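ZmpA Glycopeptidase (Clostridium perfringens, PDB 6XSX) is the M60-family catalytic module of a larger metalloprotease, a glycopeptidase that probably cleaves the peptide backbone of glycosylated proteins. Local coordinates at residues A[288-300]-A[376-390]. Sequence-based numbering, arbitrary orientation.
Sequences DTNNRTIVEVTNN and RDIGGGSWENKHNAW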
ATOM      1  N   ASP A 288      -8.096  -3.263  -0.005  1.00 25.04           N
ATOM      2  CA  ASP A 288      -9.482  -2.900  -0.301  1.00 26.65           C
ATOM      3  C   ASP A 288     -10.072  -3.697  -1.463  1.00 26.16           C
ATOM      4  O   ASP A 288      -9.559  -3.651  -2.580  1.00 26.71           O
ATOM      5  CB  ASP A 288      -9.674  -1.393  -0.501  1.00 27.06           C
ATOM      6  CG  ASP A 288     -11.119  -0.931  -0.373  1.00 28.52           C
ATOM      7  OD1 ASP A 288     -11.986  -1.739   0.035  1.00 28.18           O
ATOM      8  OD2 ASP A 288     -11.370   0.247  -0.668  1.00 31.97           O
ATOM      9  N   THR A 289     -11.196  -4.370  -1.188  1.00 26.58           N
ATOM     10  CA  THR A 289     -11.900  -5.161  -2.186  1.00 28.68           C
ATOM     11  C   THR A 289     -13.355  -4.717  -2.285  1.00 29.34           C
ATOM     12  O   THR A 289     -14.167  -5.402  -2.905  1.00 29.05           O
ATOM     13  CB  THR A 289     -11.937  -6.652  -1.817  1.00 28.63           C
ATOM     14  OG1 THR A 289     -12.547  -6.794  -0.531  1.00 29.91           O
ATOM     15  CG2 THR A 289     -10.576  -7.306  -1.855  1.00 28.45           C
ATOM     16  N   ASN A 290     -13.683  -3.585  -1.651  1.00 29.38           N
ATOM     17  CA  ASN A 290     -15.064  -3.135  -1.558  1.00 29.95           C
ATOM     18  C   ASN A 290     -15.624  -2.853  -2.957  1.00 30.44           C
ATOM     19  O   ASN A 290     -15.153  -1.949  -3.649  1.00 28.17           O
ATOM     20  CB  ASN A 290     -15.178  -1.925  -0.629  1.00 29.54           C
ATOM     21  CG  ASN A 290     -16.601  -1.548  -0.269  1.00 30.86           C
ATOM     22  OD1 ASN A 290     -17.567  -2.133  -0.762  1.00 29.39           O
ATOM     23  ND2 ASN A 290     -16.736  -0.549   0.587  1.00 32.90           N
ATOM     24  N   ASN A 291     -16.651  -3.621  -3.360  1.00 30.86           N
ATOM     25  CA  ASN A 291     -17.214  -3.480  -4.698  1.00 34.32           C
ATOM     26  C   ASN A 291     -18.163  -2.280  -4.786  1.00 32.92           C
ATOM     27  O   ASN A 291     -18.655  -1.971  -5.865  1.00 34.14           O
ATOM     28  CB  ASN A 291     -17.786  -4.789  -5.264  1.00 36.01           C
ATOM     29  CG  ASN A 291     -18.990  -5.328  -4.517  1.00 38.29           C
ATOM     30  OD1 ASN A 291     -19.640  -4.623  -3.744  1.00 38.67           O
ATOM     31  ND2 ASN A 291     -19.293  -6.597  -4.741  1.00 40.53           N
ATOM     32  N   ARG A 292     -18.393  -1.590  -3.661  1.00 33.61           N
ATOM     33  CA  ARG A 292     -19.181  -0.365  -3.640  1.00 33.85           C
ATOM     34  C   ARG A 292     -18.352   0.822  -4.134  1.00 33.10           C
ATOM     35  O   ARG A 292     -18.912   1.850  -4.503  1.00 34.23           O
ATOM     36  CB  ARG A 292     -19.677  -0.055  -2.227  1.00 35.57           C
ATOM     37  CG  ARG A 292     -20.513  -1.158  -1.598  1.00 37.76           C
ATOM     38  CD  ARG A 292     -20.793  -0.821  -0.147  1.00 41.62           C
ATOM     39  NE  ARG A 292     -21.873  -1.653   0.358  1.00 46.90           N
ATOM     40  CZ  ARG A 292     -23.165  -1.525   0.048  1.00 52.17           C
ATOM     41  NH1 ARG A 292     -23.572  -0.577  -0.781  1.00 50.73           N
ATOM     42  NH2 ARG A 292     -24.051  -2.354   0.575  1.00 54.60           N
ATOM     43  N   THR A 293     -17.018   0.682  -4.118  1.00 29.46           N
ATOM     44  CA  THR A 293     -16.125   1.734  -4.585  1.00 27.89           C
ATOM     45  C   THR A 293     -15.389   1.267  -5.843  1.00 26.11           C
ATOM     46  O   THR A 293     -15.708   0.216  -6.388  1.00 26.95           O
ATOM     47  CB  THR A 293     -15.213   2.216  -3.448  1.00 25.81           C
ATOM     48  OG1 THR A 293     -14.568   3.402  -3.915  1.00 26.47           O
ATOM     49  CG2 THR A 293     -14.187   1.188  -3.020  1.00 24.61           C
ATOM     50  N   ILE A 294     -14.415   2.057  -6.310  1.00 25.66           N
ATOM     51  CA  ILE A 294     -13.557   1.636  -7.411  1.00 24.80           C
ATOM     52  C   ILE A 294     -12.143   1.453  -6.860  1.00 25.39           C
ATOM     53  O   ILE A 294     -11.378   2.416  -6.787  1.00 22.85           O
ATOM     54  CB  ILE A 294     -13.575   2.657  -8.571  1.00 24.60           C
ATOM     55  CG1 ILE A 294     -14.993   3.101  -8.957  1.00 27.19           C
ATOM     56  CG2 ILE A 294     -12.814   2.114  -9.773  1.00 25.00           C
ATOM     57  CD1 ILE A 294     -15.035   4.317  -9.891  1.00 24.35           C
ATOM     58  N   VAL A 295     -11.803   0.210  -6.487  1.00 25.57           N
ATOM     59  CA  VAL A 295     -10.604  -0.042  -5.699  1.00 26.55           C
ATOM     60  C   VAL A 295      -9.345   0.173  -6.541  1.00 27.98           C
ATOM     61  O   VAL A 295      -8.298   0.534  -6.000  1.00 27.40           O
ATOM     62  CB  VAL A 295     -10.629  -1.403  -4.973  1.00 27.03           C
ATOM     63  CG1 VAL A 295     -11.689  -1.420  -3.886  1.00 25.62           C
ATOM     64  CG2 VAL A 295     -10.788  -2.589  -5.923  1.00 25.29           C
ATOM     65  N   GLU A 296      -9.467   0.002  -7.866  1.00 29.39           N
ATOM     66  CA  GLU A 296      -8.358   0.224  -8.785  1.00 30.88           C
ATOM     67  C   GLU A 296      -7.919   1.687  -8.723  1.00 28.63           C
ATOM     68  O   GLU A 296      -6.766   2.020  -8.996  1.00 27.69           O
ATOM     69  CB  GLU A 296      -8.750  -0.162 -10.212  1.00 33.91           C
ATOM     70  CG  GLU A 296      -9.032  -1.646 -10.381  1.00 39.93           C
ATOM     71  CD  GLU A 296     -10.459  -2.116 -10.123  1.00 44.35           C
ATOM     72  OE1 GLU A 296     -11.331  -1.276  -9.770  1.00 43.82           O
ATOM     73  OE2 GLU A 296     -10.700  -3.336 -10.273  1.00 48.84           O
ATOM     74  N   VAL A 297      -8.854   2.573  -8.375  1.00 27.52           N
ATOM     75  CA  VAL A 297      -8.496   3.978  -8.278  1.00 27.24           C
ATOM     76  C   VAL A 297      -7.986   4.231  -6.862  1.00 27.43           C
ATOM     77  O   VAL A 297      -6.853   4.681  -6.692  1.00 25.40           O
ATOM     78  CB  VAL A 297      -9.656   4.905  -8.693  1.00 26.79           C
ATOM     79  CG1 VAL A 297      -9.359   6.364  -8.393  1.00 25.58           C
ATOM     80  CG2 VAL A 297     -10.013   4.736 -10.166  1.00 25.59           C
ATOM     81  N   THR A 298      -8.803   3.846  -5.867  1.00 26.26           N
ATOM     82  CA  THR A 298      -8.639   4.297  -4.495  1.00 27.11           C
ATOM     83  C   THR A 298      -7.416   3.661  -3.836  1.00 28.58           C
ATOM     84  O   THR A 298      -6.881   4.228  -2.890  1.00 29.84           O
ATOM     85  CB  THR A 298      -9.926   4.157  -3.665  1.00 26.33           C
ATOM     86  OG1 THR A 298     -10.369   2.800  -3.649  1.00 26.30           O
ATOM     87  CG2 THR A 298     -11.041   5.058  -4.141  1.00 28.04           C
ATOM     88  N   ASN A 299      -6.942   2.516  -4.351  1.00 29.87           N
ATOM     89  CA  ASN A 299      -5.870   1.791  -3.679  1.00 29.17           C
ATOM     90  C   ASN A 299      -4.528   2.518  -3.824  1.00 28.08           C
ATOM     91  O   ASN A 299      -3.589   2.263  -3.069  1.00 26.04           O
ATOM     92  CB  ASN A 299      -5.881   0.294  -4.010  1.00 29.97           C
ATOM     93  CG  ASN A 299      -7.018  -0.451  -3.331  1.00 33.63           C
ATOM     94  OD1 ASN A 299      -7.662   0.078  -2.424  1.00 36.97           O
ATOM     95  ND2 ASN A 299      -7.273  -1.684  -3.745  1.00 30.40           N
ATOM     96  N   ASN A 300      -4.460   3.449  -4.777  1.00 26.26           N
ATOM     97  CA  ASN A 300      -3.275   4.254  -5.024  1.00 24.54           C
ATOM     98  C   ASN A 300      -3.018   5.226  -3.874  1.00 21.66           C
ATOM     99  O   ASN A 300      -1.939   5.802  -3.768  1.00 20.15           O
ATOM    100  CB  ASN A 300      -3.444   5.065  -6.308  1.00 28.33           C
ATOM    101  CG  ASN A 300      -3.557   4.180  -7.528  1.00 30.85           C
ATOM    102  OD1 ASN A 300      -2.670   3.381  -7.793  1.00 32.23           O
ATOM    103  ND2 ASN A 300      -4.647   4.313  -8.268  1.00 37.40           N
ATOM    104  N   ARG A 376     -20.970   1.588   5.756  1.00 42.08           N
ATOM    105  CA  ARG A 376     -22.209   2.181   5.284  1.00 43.99           C
ATOM    106  C   ARG A 376     -22.597   1.612   3.922  1.00 47.25           C
ATOM    107  O   ARG A 376     -21.741   1.238   3.123  1.00 48.71           O
ATOM    108  CB  ARG A 376     -22.139   3.712   5.267  1.00 46.30           C
ATOM    109  CG  ARG A 376     -21.984   4.342   6.644  1.00 49.21           C
ATOM    110  CD  ARG A 376     -22.845   5.574   6.851  1.00 51.57           C
ATOM    111  NE  ARG A 376     -22.778   6.050   8.231  1.00 54.05           N
ATOM    112  CZ  ARG A 376     -23.607   5.698   9.216  1.00 53.09           C
ATOM    113  NH1 ARG A 376     -24.597   4.850   8.993  1.00 54.71           N
ATOM    114  NH2 ARG A 376     -23.439   6.200  10.424  1.00 52.82           N
ATOM    115  N   ASP A 377     -23.919   1.566   3.704  1.00 49.28           N
ATOM    116  CA  ASP A 377     -24.577   1.166   2.472  1.00 48.96           C
ATOM    117  C   ASP A 377     -24.509   2.328   1.478  1.00 47.23           C
ATOM    118  O   ASP A 377     -25.512   2.994   1.213  1.00 45.55           O
ATOM    119  CB  ASP A 377     -26.029   0.768   2.766  1.00 49.44           C
ATOM    120  CG  ASP A 377     -26.780   0.213   1.571  1.00 51.40           C
ATOM    121  OD1 ASP A 377     -26.155  -0.505   0.772  1.00 55.13           O
ATOM    122  OD2 ASP A 377     -27.986   0.511   1.444  1.00 52.84           O
ATOM    123  N   ILE A 378     -23.302   2.583   0.961  1.00 39.69           N
ATOM    124  CA  ILE A 378     -23.086   3.675   0.028  1.00 35.73           C
ATOM    125  C   ILE A 378     -22.327   3.127  -1.176  1.00 34.77           C
ATOM    126  O   ILE A 378     -21.714   2.061  -1.088  1.00 32.05           O
ATOM    127  CB  ILE A 378     -22.374   4.872   0.702  1.00 34.08           C
ATOM    128  CG1 ILE A 378     -21.019   4.488   1.310  1.00 33.36           C
ATOM    129  CG2 ILE A 378     -23.286   5.551   1.723  1.00 34.02           C
ATOM    130  CD1 ILE A 378     -20.219   5.660   1.850  1.00 31.18           C
ATOM    131  N   GLY A 379     -22.399   3.861  -2.296  1.00 31.85           N
ATOM    132  CA  GLY A 379     -21.775   3.444  -3.541  1.00 30.60           C
ATOM    133  C   GLY A 379     -22.516   2.270  -4.174  1.00 30.08           C
ATOM    134  O   GLY A 379     -23.734   2.159  -4.041  1.00 28.57           O
ATOM    135  N   GLY A 380     -21.760   1.395  -4.850  1.00 28.13           N
ATOM    136  CA  GLY A 380     -22.327   0.330  -5.658  1.00 27.15           C
ATOM    137  C   GLY A 380     -22.777   0.850  -7.020  1.00 26.94           C
ATOM    138  O   GLY A 380     -22.757   2.059  -7.272  1.00 25.87           O
ATOM    139  N   GLY A 381     -23.172  -0.084  -7.896  1.00 27.45           N
ATOM    140  CA  GLY A 381     -23.711   0.263  -9.201  1.00 25.47           C
ATOM    141  C   GLY A 381     -22.609   0.570 -10.209  1.00 25.03           C
ATOM    142  O   GLY A 381     -21.507   0.037 -10.119  1.00 23.90           O
ATOM    143  N   SER A 382     -22.936   1.448 -11.161  1.00 26.02           N
ATOM    144  CA  SER A 382     -22.069   1.800 -12.270  1.00 27.42           C
ATOM    145  C   SER A 382     -20.896   2.649 -11.787  1.00 28.02           C
ATOM    146  O   SER A 382     -20.955   3.268 -10.722  1.00 27.18           O
ATOM    147  CB  SER A 382     -22.849   2.563 -13.304  1.00 27.76           C
ATOM    148  OG  SER A 382     -23.279   3.804 -12.759  1.00 27.86           O
ATOM    149  N   TRP A 383     -19.848   2.652 -12.616  1.00 29.89           N
ATOM    150  CA  TRP A 383     -18.721   3.569 -12.585  1.00 33.05           C
ATOM    151  C   TRP A 383     -19.173   4.936 -12.074  1.00 31.73           C
ATOM    152  O   TRP A 383     -18.701   5.389 -11.037  1.00 31.34           O
ATOM    153  CB  TRP A 383     -18.121   3.635 -14.001  1.00 37.55           C
ATOM    154  CG  TRP A 383     -16.761   4.253 -14.175  1.00 42.82           C
ATOM    155  CD1 TRP A 383     -16.472   5.409 -14.847  1.00 44.35           C
ATOM    156  CD2 TRP A 383     -15.491   3.713 -13.758  1.00 42.70           C
ATOM    157  NE1 TRP A 383     -15.120   5.640 -14.848  1.00 45.82           N
ATOM    158  CE2 TRP A 383     -14.493   4.617 -14.188  1.00 44.56           C
ATOM    159  CE3 TRP A 383     -15.099   2.568 -13.055  1.00 44.80           C
ATOM    160  CZ2 TRP A 383     -13.135   4.412 -13.933  1.00 47.66           C
ATOM    161  CZ3 TRP A 383     -13.757   2.368 -12.807  1.00 49.09           C
ATOM    162  CH2 TRP A 383     -12.787   3.277 -13.239  1.00 45.78           C
ATOM    163  N   GLU A 384     -20.131   5.548 -12.784  1.00 32.23           N
ATOM    164  CA  GLU A 384     -20.597   6.909 -12.546  1.00 32.40           C
ATOM    165  C   GLU A 384     -21.307   7.019 -11.196  1.00 31.74           C
ATOM    166  O   GLU A 384     -21.177   8.026 -10.502  1.00 28.29           O
ATOM    167  CB  GLU A 384     -21.526   7.376 -13.674  1.00 35.70           C
ATOM    168  CG  GLU A 384     -20.891   7.368 -15.057  1.00 38.08           C
ATOM    169  CD  GLU A 384     -20.673   6.007 -15.709  1.00 42.37           C
ATOM    170  OE1 GLU A 384     -21.221   5.007 -15.212  1.00 45.25           O
ATOM    171  OE2 GLU A 384     -19.941   5.945 -16.722  1.00 47.62           O
ATOM    172  N   ASN A 385     -22.081   5.986 -10.835  1.00 30.78           N
ATOM    173  CA  ASN A 385     -22.787   5.973  -9.562  1.00 30.19           C
ATOM    174  C   ASN A 385     -21.797   6.004  -8.395  1.00 29.71           C
ATOM    175  O   ASN A 385     -22.026   6.706  -7.415  1.00 25.94           O
ATOM    176  CB  ASN A 385     -23.741   4.785  -9.422  1.00 29.29           C
ATOM    177  CG  ASN A 385     -24.609   4.931  -8.192  1.00 30.11           C
ATOM    178  OD1 ASN A 385     -25.479   5.794  -8.147  1.00 28.81           O
ATOM    179  ND2 ASN A 385     -24.346   4.126  -7.172  1.00 30.05           N
ATOM    180  N   LYS A 386     -20.701   5.240  -8.513  1.00 29.25           N
ATOM    181  CA  LYS A 386     -19.673   5.191  -7.484  1.00 31.50           C
ATOM    182  C   LYS A 386     -18.955   6.536  -7.367  1.00 31.82           C
ATOM    183  O   LYS A 386     -18.629   6.980  -6.269  1.00 35.12           O
ATOM    184  CB  LYS A 386     -18.672   4.075  -7.792  1.00 30.87           C
ATOM    185  CG  LYS A 386     -19.260   2.673  -7.722  1.00 32.06           C
ATOM    186  CD  LYS A 386     -18.291   1.609  -8.149  1.00 32.94           C
ATOM    187  CE  LYS A 386     -18.868   0.217  -8.023  1.00 33.00           C
ATOM    188  NZ  LYS A 386     -17.879  -0.797  -8.445  1.00 32.44           N
ATOM    189  N   HIS A 387     -18.688   7.166  -8.511  1.00 32.87           N
ATOM    190  CA  HIS A 387     -18.084   8.486  -8.518  1.00 32.03           C
ATOM    191  C   HIS A 387     -18.928   9.435  -7.678  1.00 32.27           C
ATOM    192  O   HIS A 387     -18.390  10.159  -6.841  1.00 34.04           O
ATOM    193  CB  HIS A 387     -17.911   8.999  -9.951  1.00 31.07           C
ATOM    194  CG  HIS A 387     -16.809   8.327 -10.699  1.00 30.93           C
ATOM    195  ND1 HIS A 387     -15.656   7.887 -10.080  1.00 30.25           N
ATOM    196  CD2 HIS A 387     -16.663   8.049 -12.012  1.00 30.32           C
ATOM    197  CE1 HIS A 387     -14.848   7.363 -10.980  1.00 28.15           C
ATOM    198  NE2 HIS A 387     -15.449   7.436 -12.166  1.00 29.72           N
ATOM    199  N   ASN A 388     -20.249   9.395  -7.895  1.00 30.62           N
ATOM    200  CA  ASN A 388     -21.179  10.292  -7.225  1.00 29.40           C
ATOM    201  C   ASN A 388     -21.184  10.005  -5.728  1.00 29.75           C
ATOM    202  O   ASN A 388     -21.368  10.916  -4.921  1.00 31.43           O
ATOM    203  CB  ASN A 388     -22.582  10.254  -7.848  1.00 29.01           C
ATOM    204  CG  ASN A 388     -22.742  11.228  -9.000  1.00 29.13           C
ATOM    205  OD1 ASN A 388     -23.300  12.309  -8.829  1.00 29.95           O
ATOM    206  ND2 ASN A 388     -22.248  10.869 -10.172  1.00 26.88           N
ATOM    207  N   ALA A 389     -20.962   8.737  -5.365  1.00 28.71           N
ATOM    208  CA  ALA A 389     -20.907   8.357  -3.960  1.00 29.72           C
ATOM    209  C   ALA A 389     -19.679   8.969  -3.282  1.00 28.40           C
ATOM    210  O   ALA A 389     -19.756   9.372  -2.126  1.00 28.42           O
ATOM    211  CB  ALA A 389     -20.963   6.854  -3.802  1.00 26.41           C
ATOM    212  N   TRP A 390     -18.550   9.037  -4.006  1.00 27.74           N
ATOM    213  CA  TRP A 390     -17.341   9.654  -3.474  1.00 25.26           C
ATOM    214  C   TRP A 390     -17.631  11.105  -3.102  1.00 25.39           C
ATOM    215  O   TRP A 390     -17.177  11.592  -2.064  1.00 23.95           O
ATOM    216  CB  TRP A 390     -16.206   9.632  -4.499  1.00 26.06           C
ATOM    217  CG  TRP A 390     -15.650   8.294  -4.875  1.00 27.59           C
ATOM    218  CD1 TRP A 390     -15.878   7.087  -4.278  1.00 27.91           C
ATOM    219  CD2 TRP A 390     -14.696   8.049  -5.925  1.00 27.36           C
ATOM    220  NE1 TRP A 390     -15.153   6.108  -4.905  1.00 27.18           N
ATOM    221  CE2 TRP A 390     -14.420   6.667  -5.917  1.00 27.37           C
ATOM    222  CE3 TRP A 390     -14.061   8.860  -6.874  1.00 28.08           C
ATOM    223  CZ2 TRP A 390     -13.531   6.081  -6.820  1.00 27.41           C
ATOM    224  CZ3 TRP A 390     -13.181   8.284  -7.765  1.00 27.32           C
ATOM    225  CH2 TRP A 390     -12.927   6.910  -7.740  1.00 28.19           C
TER
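Gly380 N donates to Arg292 O at 2.9 Å, nearly straight (171°); Gly379 CA adds a CA-H...O contact to the same oxygen. The Arg292 side chain, extended from CG to NE, runs along the Asp377-Ile378 backbone until NH1 reaches Ile378 O at 3.2 Å from above the carbonyl plane. NH2 forms a salt bridge with Asp377 OD1 (2.8 Å), though the hydrogen bond is weak, the guanidinium and carboxylate planes being 87° apart. An Asx turn, Asn290 OD1 accepting from Arg292 N, holds the arginine's backbone. Lys386, extended beyond CG, brings NZ to Thr293 O at 3.2 Å and, weakly, Asn291 O. Trp390 NE1 donates a hydrogen bond to Thr293 OG1 at 2.9 Å, in the ring plane; chi1 of -169° swings that hydroxyl opposite the backbone N to meet the indole edge. Asn385 ties down the glycine loop, ND2 donating to Gly380 O and N to the N-cap Ser382 OG. Ile294 CD1 makes a CH-pi contact over the Trp383 six-membered ring, while Val297, also touching helix 347-361, packs CG1 on Trp390 CH2. Turn carbonyls thus take loop and lysine donors while Arg292 donates back, so reciprocal polar bonds and an apolar patch together join the segment following helix 277-286, whose HExxH sequence is consistent with a zinc-binding motif, to helix 383-398.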